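Local coordinates for Doc8: Type I dockerin repeat domain from family 9 glycoside hydrolase WP_009982745[Ruminococcus flavefaciens] (Ruminococcus flavefaciens FD-1, PDB 5M2S), which probably attaches its parent family 9 glycoside hydrolase to a cohesin module of the cellulosome, and binds two calcium ions, at residues A42-Q47 and H63-Q68; P52-F55 and G59-E62; D74-G79 and N84-A89. One frame throughout, in Å; residues are numbered along the deposited sequence. Where two conformers were deposited one is given.

Interaction 1: A42-Q47 and H63-Q68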
loop_
_atom_site.group_PDB
_atom_site.type_symbol
_atom_site.label_atom_id
_atom_site.label_comp_id
_atom_site.label_asym_id
_atom_site.label_seq_id
_atom_site.Cartn_x
_atom_site.Cartn_y
_atom_site.Cartn_z
ATOM N N ALA B 42 0.282 9.577 -5.737
ATOM C CA ALA B 42 0.520 8.665 -6.838
ATOM C C ALA B 42 -0.776 8.322 -7.570
ATOM O O ALA B 42 -0.810 8.272 -8.809
ATOM C CB ALA B 42 1.239 7.391 -6.348
ATOM N N VAL B 43 -1.867 8.146 -6.811
ATOM C CA VAL B 43 -3.171 7.906 -7.414
ATOM C C VAL B 43 -3.563 9.033 -8.385
ATOM O O VAL B 43 -3.964 8.771 -9.523
ATOM C CB VAL B 43 -4.266 7.755 -6.326
ATOM C CG1 VAL B 43 -5.650 7.711 -6.944
ATOM C CG2 VAL B 43 -4.019 6.497 -5.480
ATOM N N ILE B 44 -3.501 10.283 -7.942
ATOM C CA ILE B 44 -3.981 11.348 -8.818
ATOM C C ILE B 44 -3.167 11.446 -10.137
ATOM O O ILE B 44 -3.729 11.722 -11.208
ATOM C CB ILE B 44 -4.134 12.696 -8.093
ATOM C CG1 ILE B 44 -5.090 13.594 -8.883
ATOM C CG2 ILE B 44 -2.801 13.379 -7.835
ATOM C CD1 ILE B 44 -5.403 14.854 -8.112
ATOM N N ILE B 45 -1.864 11.224 -10.056
ATOM C CA ILE B 45 -1.051 11.182 -11.239
ATOM C C ILE B 45 -1.531 10.055 -12.170
ATOM O O ILE B 45 -1.725 10.275 -13.363
ATOM C CB ILE B 45 0.449 11.005 -10.868
ATOM C CG1 ILE B 45 1.026 12.312 -10.270
ATOM C CG2 ILE B 45 1.295 10.588 -12.093
ATOM C CD1 ILE B 45 2.382 12.122 -9.587
ATOM N N MET B 46 -1.755 8.850 -11.625
ATOM C CA MET B 46 -2.176 7.731 -12.472
ATOM C C MET B 46 -3.535 8.004 -13.092
ATOM O O MET B 46 -3.767 7.667 -14.250
ATOM C CB MET B 46 -2.226 6.416 -11.705
ATOM C CG MET B 46 -0.881 5.922 -11.232
ATOM S SD MET B 46 0.386 5.850 -12.517
ATOM C CE MET B 46 -0.424 4.708 -13.665
ATOM N N GLN B 47 -4.420 8.642 -12.339
ATOM C CA GLN B 47 -5.750 8.944 -12.848
ATOM C C GLN B 47 -5.684 9.968 -13.957
ATOM O O GLN B 47 -6.375 9.810 -14.995
ATOM C CB GLN B 47 -6.637 9.452 -11.727
ATOM C CG GLN B 47 -6.977 8.397 -10.697
ATOM C CD GLN B 47 -7.883 8.960 -9.639
ATOM O OE1 GLN B 47 -7.682 10.078 -9.201
ATOM N NE2 GLN B 47 -8.896 8.193 -9.239
ATOM N N HIS B 63 -12.266 16.509 -8.601
ATOM C CA HIS B 63 -10.929 16.192 -8.074
ATOM C C HIS B 63 -9.896 15.934 -9.165
ATOM O O HIS B 63 -8.945 15.170 -8.951
ATOM C CB HIS B 63 -11.010 14.975 -7.167
ATOM C CG HIS B 63 -12.001 15.125 -6.064
ATOM N ND1 HIS B 63 -11.834 16.032 -5.038
ATOM C CD2 HIS B 63 -13.174 14.493 -5.829
ATOM C CE1 HIS B 63 -12.864 15.951 -4.215
ATOM N NE2 HIS B 63 -13.692 15.027 -4.675
ATOM N N HIS B 64 -10.052 16.573 -10.329
ATOM C CA HIS B 64 -9.016 16.500 -11.344
ATOM C C HIS B 64 -7.726 17.155 -10.835
ATOM O O HIS B 64 -7.736 18.002 -9.943
ATOM C CB HIS B 64 -9.494 17.108 -12.688
ATOM C CG HIS B 64 -9.596 18.603 -12.683
ATOM N ND1 HIS B 64 -8.505 19.424 -12.850
ATOM C CD2 HIS B 64 -10.668 19.430 -12.571
ATOM C CE1 HIS B 64 -8.888 20.688 -12.803
ATOM N NE2 HIS B 64 -10.196 20.719 -12.641
ATOM N N ILE B 65 -6.594 16.722 -11.385
ATOM C CA ILE B 65 -5.304 17.310 -11.018
ATOM C C ILE B 65 -5.270 18.764 -11.475
ATOM O O ILE B 65 -5.878 19.120 -12.489
ATOM C CB ILE B 65 -4.131 16.485 -11.606
ATOM C CG1 ILE B 65 -2.812 16.740 -10.855
ATOM C CG2 ILE B 65 -3.944 16.760 -13.085
ATOM C CD1 ILE B 65 -1.754 15.729 -11.230
ATOM N N THR B 66 -4.608 19.604 -10.694
ATOM C CA THR B 66 -4.522 21.007 -11.017
ATOM C C THR B 66 -3.158 21.345 -11.602
ATOM O O THR B 66 -2.210 20.555 -11.523
ATOM C CB THR B 66 -4.751 21.869 -9.780
ATOM O OG1 THR B 66 -3.677 21.672 -8.842
ATOM C CG2 THR B 66 -6.053 21.512 -9.113
ATOM N N ALA B 67 -3.056 22.523 -12.197
ATOM C CA ALA B 67 -1.741 22.986 -12.697
ATOM C C ALA B 67 -0.658 22.963 -11.625
ATOM O O ALA B 67 0.481 22.523 -11.876
ATOM C CB ALA B 67 -1.862 24.370 -13.283
ATOM N N GLN B 68 -0.992 23.442 -10.431
ATOM C CA GLN B 68 -0.035 23.457 -9.335
ATOM C C GLN B 68 0.331 22.022 -8.978
ATOM O O GLN B 68 1.512 21.711 -8.712
ATOM C CB GLN B 68 -0.591 24.179 -8.106
ATOM C CG GLN B 68 0.415 24.263 -6.966
ATOM C CD GLN B 68 1.628 25.099 -7.346
ATOM O OE1 GLN B 68 1.497 26.284 -7.645
ATOM N NE2 GLN B 68 2.805 24.493 -7.364
#

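Interaction 2: P52-F55 and G59-E62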
loop_
_atom_site.group_PDB
_atom_site.type_symbol
_atom_site.label_atom_id
_atom_site.label_comp_id
_atom_site.label_asym_id
_atom_site.label_seq_id
_atom_site.Cartn_x
_atom_site.Cartn_y
_atom_site.Cartn_z
ATOM N N PRO B 52 -7.472 11.487 -18.963
ATOM C CA PRO B 52 -7.196 12.930 -18.939
ATOM C C PRO B 52 -8.475 13.768 -19.024
ATOM O O PRO B 52 -8.520 14.828 -18.429
ATOM C CB PRO B 52 -6.318 13.157 -20.173
ATOM C CG PRO B 52 -5.793 11.826 -20.541
ATOM C CD PRO B 52 -6.753 10.793 -20.045
ATOM N N SER B 53 -9.515 13.318 -19.735
ATOM C CA SER B 53 -10.717 14.155 -19.864
ATOM C C SER B 53 -11.446 14.270 -18.538
ATOM O O SER B 53 -12.148 15.258 -18.300
ATOM C CB SER B 53 -11.677 13.632 -20.949
ATOM O OG SER B 53 -12.070 12.313 -20.661
ATOM N N LYS B 54 -11.282 13.261 -17.672
ATOM C CA LYS B 54 -11.899 13.300 -16.357
ATOM C C LYS B 54 -10.993 13.894 -15.318
ATOM O O LYS B 54 -11.405 14.719 -14.523
ATOM C CB LYS B 54 -12.318 11.880 -15.917
ATOM C CG LYS B 54 -13.033 11.843 -14.584
ATOM C CD LYS B 54 -13.778 10.529 -14.320
ATOM C CE LYS B 54 -14.394 10.574 -12.935
ATOM N NZ LYS B 54 -15.088 9.324 -12.563
ATOM N N PHE B 55 -9.744 13.436 -15.284
ATOM C CA PHE B 55 -8.853 13.716 -14.163
ATOM C C PHE B 55 -7.607 14.541 -14.501
ATOM O O PHE B 55 -6.797 14.827 -13.602
ATOM C CB PHE B 55 -8.344 12.382 -13.584
ATOM C CG PHE B 55 -9.393 11.565 -12.879
ATOM C CD1 PHE B 55 -9.992 12.041 -11.714
ATOM C CD2 PHE B 55 -9.756 10.319 -13.371
ATOM C CE1 PHE B 55 -10.943 11.284 -11.052
ATOM C CE2 PHE B 55 -10.716 9.556 -12.723
ATOM C CZ PHE B 55 -11.311 10.044 -11.567
ATOM N N GLY B 59 -9.696 18.620 -16.537
ATOM C CA GLY B 59 -10.665 17.548 -16.423
ATOM C C GLY B 59 -12.012 18.018 -15.930
ATOM O O GLY B 59 -12.123 19.080 -15.325
ATOM N N ASN B 60 -13.037 17.196 -16.146
ATOM C CA ASN B 60 -14.360 17.526 -15.643
ATOM C C ASN B 60 -14.711 17.038 -14.258
ATOM O O ASN B 60 -15.750 17.429 -13.737
ATOM C CB ASN B 60 -15.465 17.121 -16.616
ATOM C CG ASN B 60 -15.354 15.706 -17.089
ATOM O OD1 ASN B 60 -14.966 14.797 -16.356
ATOM N ND2 ASN B 60 -15.729 15.504 -18.332
ATOM N N ASP B 61 -13.915 16.175 -13.660
ATOM C CA ASP B 61 -14.185 15.761 -12.306
ATOM C C ASP B 61 -13.719 16.834 -11.362
ATOM O O ASP B 61 -12.647 17.406 -11.569
ATOM C CB ASP B 61 -13.442 14.476 -11.951
ATOM C CG ASP B 61 -13.926 13.879 -10.634
ATOM O OD1 ASP B 61 -14.987 13.251 -10.653
ATOM O OD2 ASP B 61 -13.259 14.059 -9.595
ATOM N N GLU B 62 -14.473 17.044 -10.287
ATOM C CA GLU B 62 -14.088 18.011 -9.258
ATOM C C GLU B 62 -12.689 17.766 -8.680
ATOM O O GLU B 62 -12.013 18.707 -8.330
ATOM C CB GLU B 62 -15.139 18.083 -8.131
ATOM C CG GLU B 62 -15.361 16.792 -7.355
ATOM C CD GLU B 62 -16.396 16.919 -6.237
ATOM O OE1 GLU B 62 -16.899 18.044 -5.977
ATOM O OE2 GLU B 62 -16.711 15.876 -5.611
#

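Interaction 3: D74-G79 and N84-A89. With CA (calcium ion), chain F.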
loop_
_atom_site.group_PDB
_atom_site.type_symbol
_atom_site.label_atom_id
_atom_site.label_comp_id
_atom_site.label_asym_id
_atom_site.label_seq_id
_atom_site.Cartn_x
_atom_site.Cartn_y
_atom_site.Cartn_z
ATOM N N ASP B 74 5.938 16.666 -10.507
ATOM C CA ASP B 74 6.995 16.381 -11.506
ATOM C C ASP B 74 8.314 16.168 -10.770
ATOM O O ASP B 74 9.233 17.006 -10.811
ATOM C CB ASP B 74 7.086 17.501 -12.543
ATOM C CG ASP B 74 8.050 17.184 -13.675
ATOM O OD1 ASP B 74 8.535 16.022 -13.742
ATOM O OD2 ASP B 74 8.310 18.097 -14.501
ATOM N N VAL B 75 8.360 15.035 -10.070
ATOM C CA VAL B 75 9.457 14.709 -9.155
ATOM C C VAL B 75 10.524 13.824 -9.846
ATOM O O VAL B 75 11.670 13.770 -9.398
ATOM C CB VAL B 75 8.930 14.019 -7.858
ATOM C CG1 VAL B 75 8.144 15.023 -7.030
ATOM C CG2 VAL B 75 8.093 12.778 -8.139
ATOM N N ASN B 76 10.111 13.102 -10.881
ATOM C CA ASN B 76 10.999 12.279 -11.675
ATOM C C ASN B 76 11.351 13.048 -12.932
ATOM O O ASN B 76 10.458 13.506 -13.642
ATOM C CB ASN B 76 10.323 10.956 -12.057
ATOM C CG ASN B 76 11.106 10.185 -13.109
ATOM O OD1 ASN B 76 10.872 10.324 -14.333
ATOM N ND2 ASN B 76 12.079 9.387 -12.651
ATOM N N GLU B 77 12.635 13.183 -13.200
ATOM C CA GLU B 77 13.122 13.901 -14.385
ATOM C C GLU B 77 12.457 15.286 -14.481
ATOM O O GLU B 77 11.984 15.696 -15.536
ATOM C CB GLU B 77 12.878 13.064 -15.660
ATOM C CG GLU B 77 13.673 11.782 -15.760
ATOM C CD GLU B 77 15.158 12.014 -16.004
ATOM O OE1 GLU B 77 15.582 13.182 -16.049
ATOM O OE2 GLU B 77 15.886 11.013 -16.206
ATOM N N ASN B 78 12.422 15.999 -13.344
ATOM C CA ASN B 78 11.791 17.310 -13.288
ATOM C C ASN B 78 12.081 18.146 -14.559
ATOM O O ASN B 78 13.255 18.339 -14.938
ATOM C CB ASN B 78 12.199 18.080 -12.030
ATOM C CG ASN B 78 11.548 19.445 -11.950
ATOM O OD1 ASN B 78 12.232 20.478 -12.108
ATOM N ND2 ASN B 78 10.247 19.471 -11.738
ATOM N N GLY B 79 11.024 18.651 -15.183
ATOM C CA GLY B 79 11.134 19.324 -16.464
ATOM C C GLY B 79 10.439 18.585 -17.583
ATOM O O GLY B 79 10.058 19.203 -18.590
ATOM N N ASN B 84 4.172 8.272 -15.818
ATOM C CA ASN B 84 4.034 7.168 -14.854
ATOM C C ASN B 84 5.179 7.159 -13.836
ATOM O O ASN B 84 4.984 6.854 -12.652
ATOM C CB ASN B 84 3.983 5.806 -15.563
ATOM C CG ASN B 84 2.653 5.524 -16.242
ATOM O OD1 ASN B 84 1.616 6.132 -15.931
ATOM N ND2 ASN B 84 2.665 4.567 -17.184
ATOM N N ALA B 85 6.387 7.493 -14.295
ATOM C CA ALA B 85 7.558 7.464 -13.441
ATOM C C ALA B 85 7.492 8.435 -12.283
ATOM O O ALA B 85 8.156 8.230 -11.262
ATOM C CB ALA B 85 8.810 7.720 -14.264
ATOM N N ASP B 86 6.698 9.501 -12.408
ATOM C CA ASP B 86 6.485 10.424 -11.269
ATOM C C ASP B 86 5.734 9.740 -10.108
ATOM O O ASP B 86 6.084 9.908 -8.926
ATOM C CB ASP B 86 5.763 11.679 -11.749
ATOM C CG ASP B 86 6.628 12.517 -12.687
ATOM O OD1 ASP B 86 7.723 12.960 -12.269
ATOM O OD2 ASP B 86 6.254 12.683 -13.863
ATOM N N ALA B 87 4.715 8.962 -10.464
ATOM C CA ALA B 87 3.972 8.163 -9.479
ATOM C C ALA B 87 4.877 7.142 -8.830
ATOM O O ALA B 87 4.881 7.001 -7.609
ATOM C CB ALA B 87 2.784 7.484 -10.127
ATOM N N LEU B 88 5.676 6.438 -9.633
ATOM C CA LEU B 88 6.616 5.453 -9.080
ATOM C C LEU B 88 7.603 6.084 -8.147
ATOM O O LEU B 88 7.952 5.481 -7.125
ATOM C CB LEU B 88 7.370 4.732 -10.194
ATOM C CG LEU B 88 6.494 3.910 -11.145
ATOM C CD1 LEU B 88 7.296 3.338 -12.305
ATOM C CD2 LEU B 88 5.843 2.797 -10.380
ATOM N N ALA B 89 8.090 7.291 -8.478
ATOM C CA ALA B 89 9.025 7.982 -7.596
ATOM C C ALA B 89 8.405 8.294 -6.225
ATOM O O ALA B 89 9.062 8.166 -5.168
ATOM C CB ALA B 89 9.514 9.269 -8.252
HETATM CA CA CA F . 8.300 13.902 -14.543
HETATM O O HOH W 1 8.773 11.672 -15.358
#

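Interaction 1: A42-Q47 and H63-Q68
The carbonyl of Ile-65, the residue against which Ile-44 packs, accepts a hydrogen bond from the ring of its own neighbour, His-64 ND1 lying 2.7 Å from Ile-65 O. The acceptor is close to the imidazole plane, but the ring nitrogen itself stands well above the carbonyl plane, 48° out of it. This bond ties the His-64 ring alongside the extended backbone, while Ile-65 points its side chain to helix 39-50. Thr-66, at the N-cap of helix 67-72, caps Gly-69 N with its OG1.

The contact proper belongs to Ile-44. With CG1 anti to the backbone N (chi1 -159°) and chi2 extended, the long branch reaches out from the helix and lays its CD1 methyl against the loop backbone, 3.8 Å from Ile-65 CA. Ile-44 CD1 also lies 4.1 Å from Ile-65 CB, as the two side chains cross obliquely. On the His-63 side Ile-44 CD1 rests 3.7 Å from His-63 O, a carbonyl whose hydrogen-bonding partner is a polar side chain of the other protein in the complex. Ala-31 meets Ile-44 too.

Around this contact, Val-43 and Gln-47 of the same helix also meet that other protein, presumably the cohesin, and both polar ends of Gln-47 are hydrogen-bonded to it. Ile-45 turns instead to helix 84-94. Helix and loop are thus held by van der Waals packing of one methyl branch, with no polar bond between the two segments: His-64 ND1 bonds within the loop, while Gln-47 and His-63 O bond to the partner protein.

Interaction 2: P52-F55 and G59-E62
The backbones of the short helix 52-55 and of Gly-59 to Asp-61 run close together, with Lys-54 CA and Gly-59 CA 4.4 Å apart and two successive carbonyls taking up two successive amides. Asn-60 N donates to Ser-53 O at 3.0 Å, tilted from the carbonyl plane, and Asp-61 N to Lys-54 O, also at 3.0 Å, this time in plane and on a lone pair. Gly-59 slots in between, its two CA hydrogens each facing one of these carbonyls, with Gly-59 CA 3.3 Å from Ser-53 O.

Asn-60 folds its amide back over the helix end: with CG between the backbone N and the carbonyl carbon (chi1 50°), its OD1 comes to 3.4 Å from Lys-54 CA. The pairing thus closes a surface loop in the linker of the dockerin fold, between its two calcium-binding loops, and the helix it holds lies beside the bound partner protein.

Lys-54 stretches out fully beyond CG. On the way its CG sits over the centre of one face of the Phe-55 ring and touches Asp-61 CB at 3.7 Å, while Lys-54 CE passes 3.6 Å from Asp-61 OD1. The ammonium finds its salt-bridge partner outside both segments, in an acidic side chain of the other protein; Asp-61 may add some electrostatic attraction, though it is too far from Lys-54 NZ for a salt bridge. Asp-61 OD2 instead accepts His-63 N, an Asx turn, and approaches Phe-55 CE1 obliquely at 3.9 Å, the carboxylate turned 51° from the ring.

Interaction 3: D74-G79 and N84-A89
Metal bonds come first: Asp-74 from the loop and Asp-86 from the helix close on one calcium ion. Asp-74 gives a single oxygen, OD1, at 2.3 Å from the calcium; Asp-86 chelates with both, OD1 and OD2 each 2.5 Å from it. The two carboxylate planes stand almost perpendicular, 87° apart. Asn-76 contributes its backbone O, and its side-chain OD1 works at second hand, accepting a hydrogen bond at 2.7 Å from the water that is itself a calcium ligand. Asn-80 and Gly-81 bring the count to seven.

Loop, calcium and following helix form the EF-hand-like site of a dockerin repeat, the ligands spanning thirteen residues here against twelve in the companion site from Asp-30 to Asp-41.

Hydrogen bonds fix the ligands in turn. Asn-76 N meets Asp-86 OD1 at 2.8 Å, nearly along the C-O axis, so this oxygen serves amide and metal together; Asp-86 OD2 is held by Thr-83 N. The non-ligand oxygen of Asp-74, OD2, accepts Gly-79 N from above the carboxylate plane, and Asn-78 ND2 bonds to Asp-74 O.

Van der Waals contacts complete the meeting. One is apolar, Val-75 CG2 lying 3.8 Å from Ala-89 CB, one turn along the helix from Asp-86; in the other the Asn-76 amide lies against Ala-85, its OD1 3.3 Å from Ala-85 CB.

In the fold
Interactions 1 and 2 are neighbours: the loop of 59-62 runs straight into 63-68, and Phe-55 O probably accepts Ile-65 N, so interaction 2 sits nested within the chain segment that interaction 1 closes. The first is partly buried and held by van der Waals packing, the second lies at the surface and is carried by backbone hydrogen bonds and polar side chains. Interaction 3, on the opposite side of the chain's centre, is partly buried too, but metal ligation dominates it. It joins interaction 1 through the packing of helix 39-50 on helix 84-94, where Met-46 and Ile-45 meet Ala-87; interaction 2 does not touch it, its nearest atoms being about 10 Å away.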